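Local structure of putative citrate lyase (Ralstonia eutropha, 3QQW) at residues I104-G109 with G134-R139; E128-I133 with L167-V172; E171-G176 with V212-A217. The protein belongs to the TIM-barrel HpcH/HpaI aldolase/citrate lyase family and is probably a magnesium-dependent lyase, perhaps one that cleaves (S)-citramalyl-CoA. All coordinates share one frame; numbering follows the deposited sequence. Where two conformers were deposited one is given.

Contact 1: I104-G109 with G134-R139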
loop_
_atom_site.group_PDB
_atom_site.type_symbol
_atom_site.label_atom_id
_atom_site.label_comp_id
_atom_site.label_asym_id
_atom_site.label_seq_id
_atom_site.Cartn_x
_atom_site.Cartn_y
_atom_site.Cartn_z
ATOM N N ILE C 104 -33.818 17.522 -0.209
ATOM C CA ILE C 104 -32.760 18.482 -0.506
ATOM C C ILE C 104 -32.634 18.749 -2.022
ATOM O O ILE C 104 -32.598 19.904 -2.411
ATOM C CB ILE C 104 -31.417 18.094 0.161
ATOM C CG1 ILE C 104 -31.592 18.097 1.700
ATOM C CG2 ILE C 104 -30.284 19.067 -0.254
ATOM C CD1 ILE C 104 -30.534 17.328 2.483
ATOM N N VAL C 105 -32.621 17.729 -2.864
ATOM C CA VAL C 105 -32.466 17.964 -4.295
ATOM C C VAL C 105 -33.678 18.723 -4.846
ATOM O O VAL C 105 -33.479 19.748 -5.507
ATOM C CB VAL C 105 -32.142 16.678 -5.104
ATOM C CG1 VAL C 105 -32.149 16.971 -6.607
ATOM C CG2 VAL C 105 -30.782 16.094 -4.687
ATOM N N ASN C 106 -34.909 18.293 -4.503
ATOM C CA ASN C 106 -36.104 18.967 -4.996
ATOM C C ASN C 106 -36.284 20.357 -4.394
ATOM O O ASN C 106 -36.892 21.228 -5.039
ATOM C CB ASN C 106 -37.351 18.123 -4.772
ATOM C CG ASN C 106 -37.364 16.875 -5.619
ATOM O OD1 ASN C 106 -37.223 16.926 -6.839
ATOM N ND2 ASN C 106 -37.535 15.722 -4.988
ATOM N N GLY C 107 -35.682 20.568 -3.226
ATOM C CA GLY C 107 -35.834 21.808 -2.496
ATOM C C GLY C 107 -34.783 22.872 -2.675
ATOM O O GLY C 107 -35.081 24.048 -2.462
ATOM N N ALA C 108 -33.555 22.494 -3.051
ATOM C CA ALA C 108 -32.430 23.434 -3.109
ATOM C C ALA C 108 -32.543 24.553 -4.151
ATOM O O ALA C 108 -31.610 25.353 -4.252
ATOM C CB ALA C 108 -31.142 22.672 -3.337
ATOM N N GLY C 109 -33.642 24.608 -4.916
ATOM C CA GLY C 109 -33.843 25.602 -5.969
ATOM C C GLY C 109 -32.715 25.662 -6.988
ATOM O O GLY C 109 -32.429 26.744 -7.527
ATOM N N GLY C 134 -28.849 11.034 -9.064
ATOM C CA GLY C 134 -28.981 11.295 -10.490
ATOM C C GLY C 134 -30.424 11.296 -10.948
ATOM O O GLY C 134 -30.852 12.220 -11.660
ATOM N N ASP C 135 -31.202 10.277 -10.507
ATOM C CA ASP C 135 -32.617 10.148 -10.847
ATOM C C ASP C 135 -33.419 11.333 -10.322
ATOM O O ASP C 135 -34.202 11.939 -11.064
ATOM C CB ASP C 135 -33.198 8.839 -10.290
ATOM C CG ASP C 135 -32.710 7.565 -10.934
ATOM O OD1 ASP C 135 -32.181 7.640 -12.068
ATOM O OD2 ASP C 135 -32.881 6.487 -10.314
ATOM N N VAL C 136 -33.196 11.684 -9.053
ATOM C CA VAL C 136 -33.879 12.801 -8.377
ATOM C C VAL C 136 -33.446 14.145 -9.035
ATOM O O VAL C 136 -34.312 14.991 -9.312
ATOM C CB VAL C 136 -33.672 12.774 -6.831
ATOM C CG1 VAL C 136 -34.435 13.915 -6.181
ATOM C CG2 VAL C 136 -34.133 11.436 -6.233
ATOM N N ALA C 137 -32.117 14.306 -9.330
ATOM C CA ALA C 137 -31.592 15.526 -9.965
ATOM C C ALA C 137 -32.258 15.801 -11.321
ATOM O O ALA C 137 -32.790 16.891 -11.519
ATOM C CB ALA C 137 -30.087 15.444 -10.121
ATOM N N LYS C 138 -32.308 14.789 -12.208
ATOM C CA LYS C 138 -32.942 14.882 -13.522
ATOM C C LYS C 138 -34.455 15.189 -13.380
ATOM O O LYS C 138 -34.930 16.104 -14.060
ATOM C CB LYS C 138 -32.685 13.607 -14.347
ATOM N N ARG C 139 -35.198 14.492 -12.470
ATOM C CA ARG C 139 -36.639 14.746 -12.257
ATOM C C ARG C 139 -36.902 16.164 -11.703
ATOM O O ARG C 139 -37.980 16.716 -11.907
ATOM C CB ARG C 139 -37.258 13.726 -11.302
ATOM C CG ARG C 139 -37.480 12.336 -11.867
ATOM C CD ARG C 139 -38.091 11.439 -10.810
ATOM N NE ARG C 139 -37.551 10.083 -10.887
ATOM C CZ ARG C 139 -37.001 9.425 -9.868
ATOM N NH1 ARG C 139 -36.920 9.988 -8.668
ATOM N NH2 ARG C 139 -36.546 8.192 -10.037
HETATM O O HOH W 1 -37.208 15.081 -8.465
#

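Contact 2: E128-I133 with L167-V172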
loop_
_atom_site.group_PDB
_atom_site.type_symbol
_atom_site.label_atom_id
_atom_site.label_comp_id
_atom_site.label_asym_id
_atom_site.label_seq_id
_atom_site.Cartn_x
_atom_site.Cartn_y
_atom_site.Cartn_z
ATOM N N GLU C 128 -25.200 3.011 -5.802
ATOM C CA GLU C 128 -26.659 3.048 -5.598
ATOM C C GLU C 128 -27.134 4.449 -5.223
ATOM O O GLU C 128 -28.134 4.924 -5.762
ATOM C CB GLU C 128 -27.064 2.040 -4.502
ATOM C CG GLU C 128 -28.560 1.901 -4.211
ATOM C CD GLU C 128 -28.921 1.231 -2.894
ATOM O OE1 GLU C 128 -28.062 1.173 -1.982
ATOM O OE2 GLU C 128 -30.084 0.788 -2.765
ATOM N N VAL C 129 -26.392 5.113 -4.323
ATOM C CA VAL C 129 -26.696 6.444 -3.819
ATOM C C VAL C 129 -26.514 7.455 -4.959
ATOM O O VAL C 129 -27.370 8.317 -5.135
ATOM C CB VAL C 129 -25.831 6.782 -2.559
ATOM C CG1 VAL C 129 -26.073 8.204 -2.093
ATOM C CG2 VAL C 129 -26.100 5.802 -1.418
ATOM N N ILE C 130 -25.423 7.322 -5.743
ATOM C CA ILE C 130 -25.117 8.230 -6.860
ATOM C C ILE C 130 -26.209 8.141 -7.948
ATOM O O ILE C 130 -26.679 9.180 -8.453
ATOM C CB ILE C 130 -23.701 7.958 -7.428
ATOM C CG1 ILE C 130 -22.646 8.485 -6.474
ATOM C CG2 ILE C 130 -23.526 8.547 -8.840
ATOM C CD1 ILE C 130 -21.304 7.888 -6.764
ATOM N N ARG C 131 -26.614 6.900 -8.269
ATOM C CA ARG C 131 -27.658 6.591 -9.235
ATOM C C ARG C 131 -28.988 7.229 -8.772
ATOM O O ARG C 131 -29.722 7.787 -9.583
ATOM C CB ARG C 131 -27.760 5.059 -9.359
ATOM C CG ARG C 131 -28.712 4.505 -10.406
ATOM C CD ARG C 131 -28.419 3.024 -10.642
ATOM N NE ARG C 131 -28.808 2.155 -9.519
ATOM C CZ ARG C 131 -27.967 1.430 -8.780
ATOM N NH1 ARG C 131 -26.666 1.442 -9.034
ATOM N NH2 ARG C 131 -28.423 0.685 -7.789
ATOM N N TYR C 132 -29.288 7.127 -7.452
ATOM C CA TYR C 132 -30.520 7.662 -6.890
ATOM C C TYR C 132 -30.520 9.194 -6.952
ATOM O O TYR C 132 -31.518 9.764 -7.370
ATOM C CB TYR C 132 -30.760 7.151 -5.453
ATOM C CG TYR C 132 -32.134 7.534 -4.941
ATOM C CD1 TYR C 132 -33.269 6.851 -5.366
ATOM C CD2 TYR C 132 -32.309 8.634 -4.100
ATOM C CE1 TYR C 132 -34.540 7.241 -4.958
ATOM C CE2 TYR C 132 -33.574 9.022 -3.671
ATOM C CZ TYR C 132 -34.687 8.330 -4.111
ATOM O OH TYR C 132 -35.929 8.722 -3.693
ATOM N N ILE C 133 -29.405 9.844 -6.577
ATOM C CA ILE C 133 -29.206 11.308 -6.636
ATOM C C ILE C 133 -29.411 11.771 -8.088
ATOM O O ILE C 133 -30.145 12.721 -8.292
ATOM C CB ILE C 133 -27.818 11.737 -6.070
ATOM C CG1 ILE C 133 -27.692 11.417 -4.555
ATOM C CG2 ILE C 133 -27.520 13.214 -6.316
ATOM C CD1 ILE C 133 -26.242 11.433 -4.021
ATOM N N LEU C 167 -16.484 5.862 -9.976
ATOM C CA LEU C 167 -17.906 6.116 -10.081
ATOM C C LEU C 167 -18.181 7.533 -10.593
ATOM O O LEU C 167 -17.356 8.422 -10.369
ATOM C CB LEU C 167 -18.617 5.857 -8.750
ATOM C CG LEU C 167 -18.636 4.386 -8.315
ATOM C CD1 LEU C 167 -19.142 4.259 -6.899
ATOM C CD2 LEU C 167 -19.478 3.539 -9.261
ATOM N N PRO C 168 -19.301 7.743 -11.329
ATOM C CA PRO C 168 -19.565 9.076 -11.903
ATOM C C PRO C 168 -19.958 10.144 -10.895
ATOM O O PRO C 168 -20.574 9.860 -9.866
ATOM C CB PRO C 168 -20.742 8.816 -12.871
ATOM C CG PRO C 168 -21.451 7.618 -12.308
ATOM C CD PRO C 168 -20.339 6.765 -11.745
ATOM N N ASN C 169 -19.652 11.398 -11.249
ATOM C CA ASN C 169 -20.005 12.617 -10.519
ATOM C C ASN C 169 -19.359 12.763 -9.148
ATOM O O ASN C 169 -19.769 13.632 -8.401
ATOM C CB ASN C 169 -21.529 12.788 -10.402
ATOM C CG ASN C 169 -22.232 12.646 -11.730
ATOM O OD1 ASN C 169 -21.726 13.049 -12.785
ATOM N ND2 ASN C 169 -23.387 12.003 -11.717
ATOM N N ILE C 170 -18.317 11.998 -8.835
ATOM C CA ILE C 170 -17.585 12.185 -7.580
ATOM C C ILE C 170 -16.542 13.253 -7.842
ATOM O O ILE C 170 -15.808 13.193 -8.840
ATOM C CB ILE C 170 -16.973 10.867 -7.013
ATOM C CG1 ILE C 170 -18.088 9.832 -6.718
ATOM C CG2 ILE C 170 -16.087 11.116 -5.746
ATOM C CD1 ILE C 170 -17.554 8.459 -6.328
ATOM N N GLU C 171 -16.501 14.256 -6.976
ATOM C CA GLU C 171 -15.487 15.305 -7.109
ATOM C C GLU C 171 -14.604 15.334 -5.864
ATOM O O GLU C 171 -13.499 15.872 -5.930
ATOM C CB GLU C 171 -16.096 16.682 -7.421
ATOM C CG GLU C 171 -16.954 17.237 -6.302
ATOM C CD GLU C 171 -17.401 18.675 -6.462
ATOM O OE1 GLU C 171 -17.270 19.240 -7.572
ATOM O OE2 GLU C 171 -17.931 19.220 -5.470
ATOM N N VAL C 172 -15.055 14.722 -4.755
ATOM C CA VAL C 172 -14.265 14.652 -3.528
ATOM C C VAL C 172 -14.356 13.251 -2.892
ATOM O O VAL C 172 -15.427 12.640 -2.875
ATOM C CB VAL C 172 -14.648 15.736 -2.469
ATOM C CG1 VAL C 172 -13.929 15.508 -1.149
ATOM C CG2 VAL C 172 -14.401 17.149 -2.955
#

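Contact 3: E171-G176 with V212-A217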
loop_
_atom_site.group_PDB
_atom_site.type_symbol
_atom_site.label_atom_id
_atom_site.label_comp_id
_atom_site.label_asym_id
_atom_site.label_seq_id
_atom_site.Cartn_x
_atom_site.Cartn_y
_atom_site.Cartn_z
ATOM N N GLU C 171 -16.501 14.256 -6.976
ATOM C CA GLU C 171 -15.487 15.305 -7.109
ATOM C C GLU C 171 -14.604 15.334 -5.864
ATOM O O GLU C 171 -13.499 15.872 -5.930
ATOM C CB GLU C 171 -16.096 16.682 -7.421
ATOM C CG GLU C 171 -16.954 17.237 -6.302
ATOM C CD GLU C 171 -17.401 18.675 -6.462
ATOM O OE1 GLU C 171 -17.270 19.240 -7.572
ATOM O OE2 GLU C 171 -17.931 19.220 -5.470
ATOM N N VAL C 172 -15.055 14.722 -4.755
ATOM C CA VAL C 172 -14.265 14.652 -3.528
ATOM C C VAL C 172 -14.356 13.251 -2.892
ATOM O O VAL C 172 -15.427 12.640 -2.875
ATOM C CB VAL C 172 -14.648 15.736 -2.469
ATOM C CG1 VAL C 172 -13.929 15.508 -1.149
ATOM C CG2 VAL C 172 -14.401 17.149 -2.955
ATOM N N LEU C 173 -13.213 12.776 -2.346
ATOM C CA LEU C 173 -13.089 11.620 -1.464
ATOM C C LEU C 173 -12.683 12.196 -0.129
ATOM O O LEU C 173 -11.663 12.884 -0.030
ATOM C CB LEU C 173 -12.116 10.538 -1.941
ATOM C CG LEU C 173 -12.454 9.788 -3.241
ATOM C CD1 LEU C 173 -11.462 8.662 -3.468
ATOM C CD2 LEU C 173 -13.897 9.212 -3.214
ATOM N N ASP C 174 -13.533 12.005 0.890
ATOM C CA ASP C 174 -13.291 12.535 2.227
ATOM C C ASP C 174 -12.741 11.483 3.127
ATOM O O ASP C 174 -13.309 10.399 3.213
ATOM C CB ASP C 174 -14.618 13.066 2.829
ATOM C CG ASP C 174 -15.197 14.277 2.171
ATOM O OD1 ASP C 174 -14.549 15.318 2.201
ATOM O OD2 ASP C 174 -16.346 14.194 1.692
ATOM N N PHE C 175 -11.684 11.791 3.851
ATOM C CA PHE C 175 -11.154 10.818 4.823
ATOM C C PHE C 175 -11.854 10.983 6.181
ATOM O O PHE C 175 -11.768 12.041 6.800
ATOM C CB PHE C 175 -9.638 10.938 4.979
ATOM C CG PHE C 175 -9.101 9.765 5.754
ATOM C CD1 PHE C 175 -9.073 8.492 5.189
ATOM C CD2 PHE C 175 -8.690 9.915 7.074
ATOM C CE1 PHE C 175 -8.635 7.391 5.926
ATOM C CE2 PHE C 175 -8.248 8.815 7.811
ATOM C CZ PHE C 175 -8.211 7.560 7.228
ATOM N N GLY C 176 -12.562 9.946 6.606
ATOM C CA GLY C 176 -13.271 9.932 7.877
ATOM C C GLY C 176 -12.459 9.158 8.891
ATOM O O GLY C 176 -12.634 7.946 9.037
ATOM N N VAL C 212 -5.884 9.095 -1.156
ATOM C CA VAL C 212 -5.334 10.197 -1.947
ATOM C C VAL C 212 -4.902 9.651 -3.324
ATOM O O VAL C 212 -5.253 10.237 -4.347
ATOM C CB VAL C 212 -4.185 10.927 -1.221
ATOM C CG1 VAL C 212 -3.473 11.918 -2.145
ATOM C CG2 VAL C 212 -4.704 11.643 0.015
ATOM N N ALA C 213 -4.201 8.508 -3.341
ATOM C CA ALA C 213 -3.766 7.860 -4.574
ATOM C C ALA C 213 -4.956 7.548 -5.501
ATOM O O ALA C 213 -4.853 7.799 -6.695
ATOM C CB ALA C 213 -2.989 6.579 -4.252
ATOM N N ALA C 214 -6.082 7.041 -4.938
ATOM C CA ALA C 214 -7.296 6.690 -5.683
ATOM C C ALA C 214 -7.985 7.926 -6.244
ATOM O O ALA C 214 -8.449 7.904 -7.380
ATOM C CB ALA C 214 -8.256 5.918 -4.791
ATOM N N ALA C 215 -8.056 8.994 -5.430
ATOM C CA ALA C 215 -8.681 10.256 -5.778
ATOM C C ALA C 215 -7.922 10.926 -6.901
ATOM O O ALA C 215 -8.502 11.184 -7.973
ATOM C CB ALA C 215 -8.746 11.163 -4.556
ATOM N N LEU C 216 -6.603 11.130 -6.703
ATOM C CA LEU C 216 -5.756 11.788 -7.693
ATOM C C LEU C 216 -5.649 10.980 -8.983
ATOM O O LEU C 216 -5.607 11.581 -10.049
ATOM C CB LEU C 216 -4.374 12.124 -7.132
ATOM C CG LEU C 216 -4.358 13.108 -5.961
ATOM C CD1 LEU C 216 -2.979 13.265 -5.440
ATOM C CD2 LEU C 216 -4.982 14.449 -6.329
ATOM N N ALA C 217 -5.695 9.644 -8.902
ATOM C CA ALA C 217 -5.673 8.786 -10.097
ATOM C C ALA C 217 -6.911 8.992 -10.961
ATOM O O ALA C 217 -6.870 8.703 -12.146
ATOM C CB ALA C 217 -5.577 7.323 -9.697
#

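Contact 1: I104-G109 with G134-R139
Val-105 and Val-136 meet where helix 97-107 lies beside helix 123-139. Following the first helix through the contact, Val-105 comes first, and its CB stands 3.7 Å from Val-136 CG1. The same side chain also reaches the backbone of the second helix. With CG1 anti to the backbone N (chi1 174°), Val-105 CG1 is placed 3.7 Å from Ala-137 CA, so the valine packs on main chain as well as on side chain. In keeping with this, Val-105 and Ala-137 have the closest CA atoms of the pair, at 6.2 Å. Asn-106 follows on the exposed border, its side chain crossing that of Val-136 at about a right angle. Asn-106 ND2 lies 3.8 Å from Val-136 CG1, a van der Waals contact, so this one methyl touches both Val-105 and the amide, which approach it from directions roughly at right angles. The amide nitrogen also makes a weak hydrogen bond back to Asp-102 O. No direct hydrogen bond joins the segments, but a water donates to Val-136 O at 3.0 Å and to Asn-106 OD1; the latter bond is modelled too short for its length to be trusted. Successive outer helices packed side by side, following the neighbouring strands 85-88 and 115-117, are typical of the TIM (beta/alpha)8 barrel.

Contact 2: E128-I133 with L167-V172
Ile-130 of helix 123-139 carries every close contact with segment 167-172. The tight part combines its CD1, set against Ile-170 and Leu-167, with a backbone carbonyl that both of its methyls share. Ile-130 CD1 is 3.8 Å from Ile-170 CG1 at the start of strand 170-175, and the two isoleucine side chains cross at about a right angle. Leu-167 CB covers Ile-130 CD1 at 3.9 Å. In Ile-130, chi1 of -74° sets CG1 beside the backbone N and CG2 anti to it; CG2 comes within 3.4 Å of Pro-168 O. Ile-130 CD1 lies 3.7 Å from the same Pro-168 O. The looser side is the exposed turn. Pro-168 CG is 4.1 Å from Ile-130 CG2, and Asn-169 ND2 only brushes Ile-130 CG2 at 4.5 Å. Residues Leu-167 to Ile-170 form a type II beta turn, with Asn-169 taking the positive phi of 65°, and this turn leads the chain into its barrel strand. Ile-130 also rests on Val-148 of the adjacent strand 148-152, so it fills the seam between helix and sheet. With no hydrogen bond or salt bridge crossing between the segments, the evidence is for cohesion by shape and burial of aliphatic surface, the only polar atom closely approached being a backbone carbonyl met by methyl groups.

Contact 3: E171-G176 with V212-A217
The 2.9 Å hydrogen bond from Leu-216 N to Val-212 O belongs to the helical turn that presents Ala-214 and Ala-215 to Leu-173. This is helix-on-strand packing in a TIM barrel: strand 170-175 lies in the closed parallel sheet, and helix 202-217 covers its outer side before the chain returns as the neighbouring parallel strand 221-224, a beta-alpha-beta unit. No hydrogen bond crosses between the two segments; the evidence for the contact is apolar. Leu-173 points at the helix, and its backbone is bonded to Val-221 and Ala-223 of the next strand, which fixes the origin of the side chain. Its chain is extended at the second torsion (chi2 -174°), so CD1 reaches farthest and does most of the touching. Leu-173 CD1 lies 3.8 Å from Ala-215 CB and 3.9 Å from Ala-215 N, while the branching carbon Leu-173 CG follows at 4.2 Å from the same CB. The small alanine lets the backbones come close: the CA atoms of Leu-173 and Ala-215 are 6.3 Å apart. Met-211, one turn earlier on the helix, also touches Leu-173, and Val-150 flanks it from strand 148-152. The helix also meets a second subunit, with Val-212 against Leu-203 and Leu-216 against Ala-187 of that chain. At the margin of the contact, Leu-173 CD1 just reaches Ala-214 CB at 4.4 Å.

The three contacts follow the outer wall of one barrel. Contacts 1 and 2 share helix 123-139: residues 134-139 face the preceding helix, whereas 128-133 face the turn into strand 170-175, and the centres are 13 Å apart. Contacts 2 and 3 share that strand through Glu-171 and Val-172, with centres 14 Å apart. Contacts 1 and 3 do not touch, their nearest atoms being about 13 Å apart. Contact 3 lies nearest the predicted site: the side chain of Leu-173 is about 10 Å from that of Glu-153, predicted to bind both the substrate and magnesium. Contacts 1 and 2 lie away from the predicted sites.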